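Side-chain contacts in myosin-I heavy chain (Dictyostelium discoideum, PDB 5EJY), which is an actin-based motor with ATPase activity involved in early phagocytosis and adhesion, and is represented here by a MyTH4-FERM domain of its tail: residues A[312-315]-A[316-319]; A[449-452]-A[453-456]; A[491-494]-A[495-498]. All coordinates share one frame; numbering follows the deposited sequence.

How the contacts relate
All three contacts lie in the FERM part of this MyTH4-FERM tail domain. They come in the order contact 1, contact 2, contact 3 along the chain. Contact 1 is on helix 304-322 of the helical central lobe. Its centre is about 28 Å from that of contact 2 and about 23 Å from that of contact 3, and it touches neither. Contacts 2 and 3 share the last, PH-like lobe, with centres about 11 Å apart. Contact 2 is the turn leaving strand 445-450, and contact 3 is on the closing helix 484-499. Tyr-452 joins them, packing against Tyr-494, Ser-495 and Leu-498. Contact 2 thus ties the sheet to the helix.

Contact 1 (A[312-315]-A[316-319]); sequences EFYY and HQLF
Glu-312 O is approached by two N-H groups of His-316. The imidazole ND1 lies 2.6 Å from Glu-312 O, but its N-H is bent well off the line to the oxygen, so the bond is weak. The backbone N of His-316 adds a second weak bond to Glu-312 O, at 3.4 Å. With CG anti to its carbonyl carbon (chi1 -67°), the imidazole folds back toward Glu-312, four residues before it.

The next helix bonds are firmer. Leu-318 N meets Tyr-314 O at 2.8 Å, almost straight. Gln-317 N binds Phe-313 O at 3.2 Å, and the hydroxyl of Thr-208 also bonds to that oxygen.

Two neighbours meet the Tyr-314 ring, one over a face and one at the edge. Leu-318 puts CB over one face, 4.2 Å from the ring centroid, a CH-pi contact. Its CD2 reaches the phenol end, 3.4 Å from Tyr-314 OH. At the edge of the ring, Gln-317 NE2 lies near the plane, 4.0 Å from Tyr-314 CE1. The amide plane stands 84° from the ring plane. The polar ends of Tyr-314 and Gln-317 are held from outside the segments. Tyr-314 OH bonds to the backbone N of Asn-408, and Gln-317 OE1 takes the backbone N of Lys-291. Phe-294 meets the Tyr-314 ring edge-to-face.

This is i to i+3 and i to i+4 contact along an alpha-helix. Helix 304-322 opens the helical central lobe of the FERM fold, and these partners tie it to the ubiquitin-like first lobe and to the loop before strand 410-415.

Contact 2 (A[449-452]-A[453-456]); sequences SVKY and SNQS
A 3-10 turn follows strand 445-450 here, in the PH-like lobe of the FERM domain. It carries the chain from the last strand of the four-stranded sheet toward strand 461-462 of the second sheet.

Lys-451 O is the centre of the turn and accepts two bonds. Asn-454 N reaches Lys-451 O at 3.1 Å, the i to i+3 bond of a 3-10 turn. Gln-455 NE2 reaches the same oxygen at 3.0 Å with a fairly straight N-H (158°). The two donors come from opposite faces of the carbonyl plane. The oxygen lies close to the amide plane of Gln-455. A second turn bond runs from Gln-455 N to Tyr-452 O.

The Gln-455 chain bends at chi2 (-48°), which curls its amide back to Lys-451 O. There NE2 also lies 3.5 Å from Val-450 CG1, and the two side chains meet at about a right angle. The other end of the amide, OE1, takes the backbone N of Ile-470. The group is thus gripped at both ends and joins the turn to strand 466-470. With an alanine at Gln-455, Lys-451 O is likely to lose one of its two donors, Ile-470 N its acceptor, and a gap to open beside Val-450.

Tyr-452 packs on helix 484-499 at Ser-495 and Leu-498, and its OH bonds to Asn-432 O.

On the outer side, Lys-451 and Asn-454 run side by side, with Lys-451 CD 3.7 Å from Asn-454 ND2. That ND2 also donates to Glu-472 OE1. A water bridges the turn, accepting from Lys-451 N at 3.2 Å and from Asn-454 ND2 at 2.8 Å.

Contact 3 (A[491-494]-A[495-498]); sequences IKEY and SLYL
Ser-495 grips Ile-491 O twice. Its backbone N gives the ordinary helix bond at 3.0 Å, and its hydroxyl OG donates to the same Ile-491 O at 2.8 Å. The two donors arrive from opposite faces of the carbonyl plane. OG can do this because it is anti to its own carbonyl carbon (chi1 -64°) and so turns back along the helix. This buried hydroxyl thus has a backbone acceptor within one turn.

Leu-496 bonds through N to Lys-492 O at 3.0 Å. Its side chain lies on the exposed side, where CD2 comes loosely near Glu-493 OE1, at 4.3 Å.

All these residues lie on helix 484-499, the C-terminal helix that closes the PH-like lobe of the FERM domain. On its buried side Ile-491 and Tyr-494 pack on Leu-431 of strand 426-432. Tyr-494 OH is held by Ser-410 OG and by the backbone N of Phe-294.

Tyr-497 N binds Glu-493 O. Its ring leads off the helix, stacks on Phe-295, and places OH in a bond with Asp-296 OD1.

Leu-498 N bonds to Tyr-494 O at 2.9 Å. Leu-498 also lays its branch point against that carbonyl, with CG 3.2 Å from Tyr-494 O.

Contact 1 (A[312-315]-A[316-319])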
# COMPACT_ATOMS: atom_id res chain seq x y z
N GLU A 312 1.09 10.81 21.01
CA GLU A 312 -0.37 11.01 20.99
C GLU A 312 -1.07 10.11 19.97
O GLU A 312 -2.13 9.54 20.27
CB GLU A 312 -0.72 12.48 20.70
CG GLU A 312 -0.14 13.46 21.70
CD GLU A 312 -0.80 13.37 23.07
OE1 GLU A 312 -1.96 12.91 23.17
OE2 GLU A 312 -0.15 13.78 24.06
N PHE A 313 -0.51 9.98 18.77
CA PHE A 313 -1.08 9.05 17.80
C PHE A 313 -1.08 7.65 18.44
O PHE A 313 -2.07 6.92 18.39
CB PHE A 313 -0.26 9.02 16.49
CG PHE A 313 -0.65 10.10 15.49
CD1 PHE A 313 -1.96 10.51 15.35
CD2 PHE A 313 0.32 10.67 14.66
CE1 PHE A 313 -2.31 11.50 14.42
CE2 PHE A 313 -0.02 11.65 13.73
CZ PHE A 313 -1.33 12.06 13.61
N TYR A 314 0.04 7.29 19.06
CA TYR A 314 0.13 5.96 19.66
C TYR A 314 -0.88 5.70 20.78
O TYR A 314 -1.47 4.61 20.84
CB TYR A 314 1.56 5.64 20.13
CG TYR A 314 1.60 4.33 20.87
CD1 TYR A 314 1.20 3.15 20.25
CD2 TYR A 314 2.00 4.26 22.20
CE1 TYR A 314 1.20 1.93 20.93
CE2 TYR A 314 2.02 3.04 22.89
CZ TYR A 314 1.63 1.88 22.25
OH TYR A 314 1.64 0.68 22.93
N TYR A 315 -1.10 6.66 21.68
CA TYR A 315 -2.07 6.46 22.76
C TYR A 315 -3.45 6.11 22.21
O TYR A 315 -4.14 5.28 22.78
CB TYR A 315 -2.20 7.69 23.66
CG TYR A 315 -0.91 8.14 24.31
CD1 TYR A 315 0.07 7.23 24.65
CD2 TYR A 315 -0.68 9.49 24.57
CE1 TYR A 315 1.26 7.65 25.24
CE2 TYR A 315 0.49 9.91 25.16
CZ TYR A 315 1.45 8.99 25.49
OH TYR A 315 2.63 9.42 26.08
N HIS A 316 -3.85 6.74 21.11
CA HIS A 316 -5.14 6.42 20.50
C HIS A 316 -5.16 4.98 20.02
O HIS A 316 -6.17 4.28 20.16
CB HIS A 316 -5.44 7.35 19.32
CG HIS A 316 -5.65 8.77 19.71
ND1 HIS A 316 -4.67 9.73 19.58
CD2 HIS A 316 -6.73 9.40 20.22
CE1 HIS A 316 -5.14 10.90 20.00
NE2 HIS A 316 -6.39 10.72 20.39
N GLN A 317 -4.05 4.56 19.42
CA GLN A 317 -3.90 3.19 18.92
C GLN A 317 -3.97 2.16 20.04
O GLN A 317 -4.70 1.18 19.95
CB GLN A 317 -2.57 3.07 18.18
CG GLN A 317 -2.10 1.66 17.88
CD GLN A 317 -0.79 1.66 17.10
OE1 GLN A 317 -0.53 2.58 16.33
NE2 GLN A 317 0.05 0.66 17.32
N LEU A 318 -3.19 2.38 21.09
CA LEU A 318 -3.16 1.47 22.24
C LEU A 318 -4.51 1.39 22.94
O LEU A 318 -4.97 0.31 23.28
CB LEU A 318 -2.08 1.91 23.22
CG LEU A 318 -1.90 1.07 24.49
CD1 LEU A 318 -1.70 -0.41 24.17
CD2 LEU A 318 -0.72 1.62 25.25
N PHE A 319 -5.14 2.54 23.15
CA PHE A 319 -6.47 2.58 23.73
C PHE A 319 -7.41 1.70 22.93
O PHE A 319 -8.13 0.87 23.48
CB PHE A 319 -7.00 4.02 23.73
CG PHE A 319 -8.38 4.17 24.32
CD1 PHE A 319 -8.55 4.67 25.61
CD2 PHE A 319 -9.51 3.82 23.59
CE1 PHE A 319 -9.81 4.82 26.15
CE2 PHE A 319 -10.77 3.96 24.12
CZ PHE A 319 -10.93 4.46 25.41

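Contact 2 (A[449-452]-A[453-456])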
# COMPACT_ATOMS: atom_id res chain seq x y z
N SER A 449 9.28 -15.26 27.19
CA SER A 449 9.98 -14.30 26.34
C SER A 449 10.90 -15.04 25.38
O SER A 449 11.96 -15.54 25.78
CB SER A 449 10.79 -13.30 27.16
OG SER A 449 11.59 -12.48 26.32
N VAL A 450 10.49 -15.13 24.13
CA VAL A 450 11.25 -15.85 23.12
C VAL A 450 12.33 -14.96 22.53
O VAL A 450 12.10 -13.78 22.26
CB VAL A 450 10.31 -16.40 22.02
CG1 VAL A 450 11.11 -17.12 20.95
CG2 VAL A 450 9.28 -17.34 22.65
N LYS A 451 13.53 -15.51 22.35
CA LYS A 451 14.69 -14.72 21.95
C LYS A 451 14.86 -14.56 20.44
O LYS A 451 14.79 -15.54 19.70
CB LYS A 451 15.97 -15.35 22.50
CG LYS A 451 16.04 -15.47 24.02
CD LYS A 451 17.26 -16.32 24.41
CE LYS A 451 17.17 -16.81 25.85
NZ LYS A 451 17.05 -15.68 26.81
N TYR A 452 15.12 -13.33 19.99
CA TYR A 452 15.49 -13.11 18.59
C TYR A 452 16.75 -13.88 18.26
O TYR A 452 16.93 -14.33 17.12
CB TYR A 452 15.71 -11.61 18.31
CG TYR A 452 14.46 -10.77 18.45
CD1 TYR A 452 13.41 -10.89 17.54
CD2 TYR A 452 14.33 -9.86 19.49
CE1 TYR A 452 12.25 -10.11 17.67
CE2 TYR A 452 13.18 -9.08 19.62
CZ TYR A 452 12.14 -9.22 18.71
OH TYR A 452 11.00 -8.45 18.86
N SER A 453 17.63 -14.05 19.25
CA SER A 453 18.91 -14.72 19.01
C SER A 453 18.74 -16.21 18.71
O SER A 453 19.65 -16.86 18.21
CB SER A 453 19.87 -14.51 20.18
OG SER A 453 19.35 -15.08 21.36
N ASN A 454 17.57 -16.75 19.02
CA ASN A 454 17.29 -18.15 18.69
C ASN A 454 16.70 -18.39 17.30
O ASN A 454 16.59 -19.53 16.86
CB ASN A 454 16.45 -18.81 19.78
CG ASN A 454 17.28 -19.12 21.00
OD1 ASN A 454 18.49 -19.33 20.89
ND2 ASN A 454 16.65 -19.15 22.16
N GLN A 455 16.34 -17.31 16.61
CA GLN A 455 15.72 -17.45 15.29
C GLN A 455 16.74 -17.54 14.15
O GLN A 455 17.81 -16.94 14.21
CB GLN A 455 14.73 -16.32 15.03
CG GLN A 455 13.82 -16.05 16.21
CD GLN A 455 13.21 -17.33 16.75
OE1 GLN A 455 12.82 -18.22 15.99
NE2 GLN A 455 13.12 -17.43 18.07
N SER A 456 16.40 -18.33 13.14
CA SER A 456 17.19 -18.41 11.91
C SER A 456 17.25 -17.04 11.27
O SER A 456 16.23 -16.38 11.08
CB SER A 456 16.58 -19.42 10.93
OG SER A 456 17.21 -19.34 9.67
O HOH W 1 13.93 -18.65 21.94

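Contact 3 (A[491-494]-A[495-498])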
# COMPACT_ATOMS: atom_id res chain seq x y z
N ILE A 491 9.73 -9.58 13.09
CA ILE A 491 10.88 -10.34 13.58
C ILE A 491 12.15 -9.85 12.89
O ILE A 491 13.16 -9.57 13.55
CB ILE A 491 10.69 -11.85 13.39
CG1 ILE A 491 9.53 -12.32 14.27
CG2 ILE A 491 11.99 -12.59 13.75
CD1 ILE A 491 9.15 -13.81 14.09
N LYS A 492 12.09 -9.71 11.57
CA LYS A 492 13.25 -9.24 10.82
C LYS A 492 13.67 -7.81 11.18
O LYS A 492 14.87 -7.53 11.30
CB LYS A 492 12.99 -9.36 9.31
CG LYS A 492 12.84 -10.82 8.86
CD LYS A 492 12.68 -10.93 7.36
CE LYS A 492 13.12 -12.30 6.85
NZ LYS A 492 12.24 -13.38 7.33
N GLU A 493 12.71 -6.91 11.35
CA GLU A 493 13.03 -5.52 11.67
C GLU A 493 13.59 -5.32 13.08
O GLU A 493 14.52 -4.54 13.28
CB GLU A 493 11.81 -4.62 11.45
CG GLU A 493 11.33 -4.57 10.02
CD GLU A 493 12.13 -3.60 9.17
OE1 GLU A 493 13.24 -3.21 9.59
OE2 GLU A 493 11.64 -3.22 8.09
N TYR A 494 13.00 -5.99 14.07
CA TYR A 494 13.58 -5.90 15.42
C TYR A 494 14.98 -6.51 15.42
O TYR A 494 15.89 -5.95 16.03
CB TYR A 494 12.70 -6.58 16.47
CG TYR A 494 11.56 -5.70 16.93
CD1 TYR A 494 11.81 -4.52 17.64
CD2 TYR A 494 10.25 -6.03 16.66
CE1 TYR A 494 10.77 -3.70 18.06
CE2 TYR A 494 9.21 -5.23 17.07
CZ TYR A 494 9.47 -4.06 17.77
OH TYR A 494 8.42 -3.29 18.18
N SER A 495 15.15 -7.62 14.72
CA SER A 495 16.45 -8.29 14.69
C SER A 495 17.53 -7.38 14.09
O SER A 495 18.62 -7.25 14.64
CB SER A 495 16.38 -9.61 13.94
OG SER A 495 15.53 -10.52 14.63
N LEU A 496 17.20 -6.74 12.97
CA LEU A 496 18.12 -5.84 12.29
C LEU A 496 18.46 -4.64 13.17
O LEU A 496 19.63 -4.29 13.34
CB LEU A 496 17.53 -5.37 10.96
CG LEU A 496 18.33 -4.35 10.15
CD1 LEU A 496 19.62 -4.97 9.64
CD2 LEU A 496 17.50 -3.83 8.98
N TYR A 497 17.43 -4.00 13.72
CA TYR A 497 17.63 -2.90 14.65
C TYR A 497 18.61 -3.30 15.75
O TYR A 497 19.59 -2.60 15.99
CB TYR A 497 16.31 -2.45 15.26
CG TYR A 497 16.45 -1.39 16.33
CD1 TYR A 497 16.72 -0.06 15.99
CD2 TYR A 497 16.31 -1.71 17.67
CE1 TYR A 497 16.85 0.90 16.97
CE2 TYR A 497 16.44 -0.75 18.65
CZ TYR A 497 16.71 0.56 18.30
OH TYR A 497 16.82 1.51 19.28
N LEU A 498 18.33 -4.42 16.41
CA LEU A 498 19.16 -4.87 17.53
C LEU A 498 20.60 -5.18 17.08
O LEU A 498 21.55 -4.91 17.81
CB LEU A 498 18.54 -6.10 18.20
CG LEU A 498 17.23 -5.81 18.96
CD1 LEU A 498 16.48 -7.09 19.33
CD2 LEU A 498 17.49 -4.97 20.20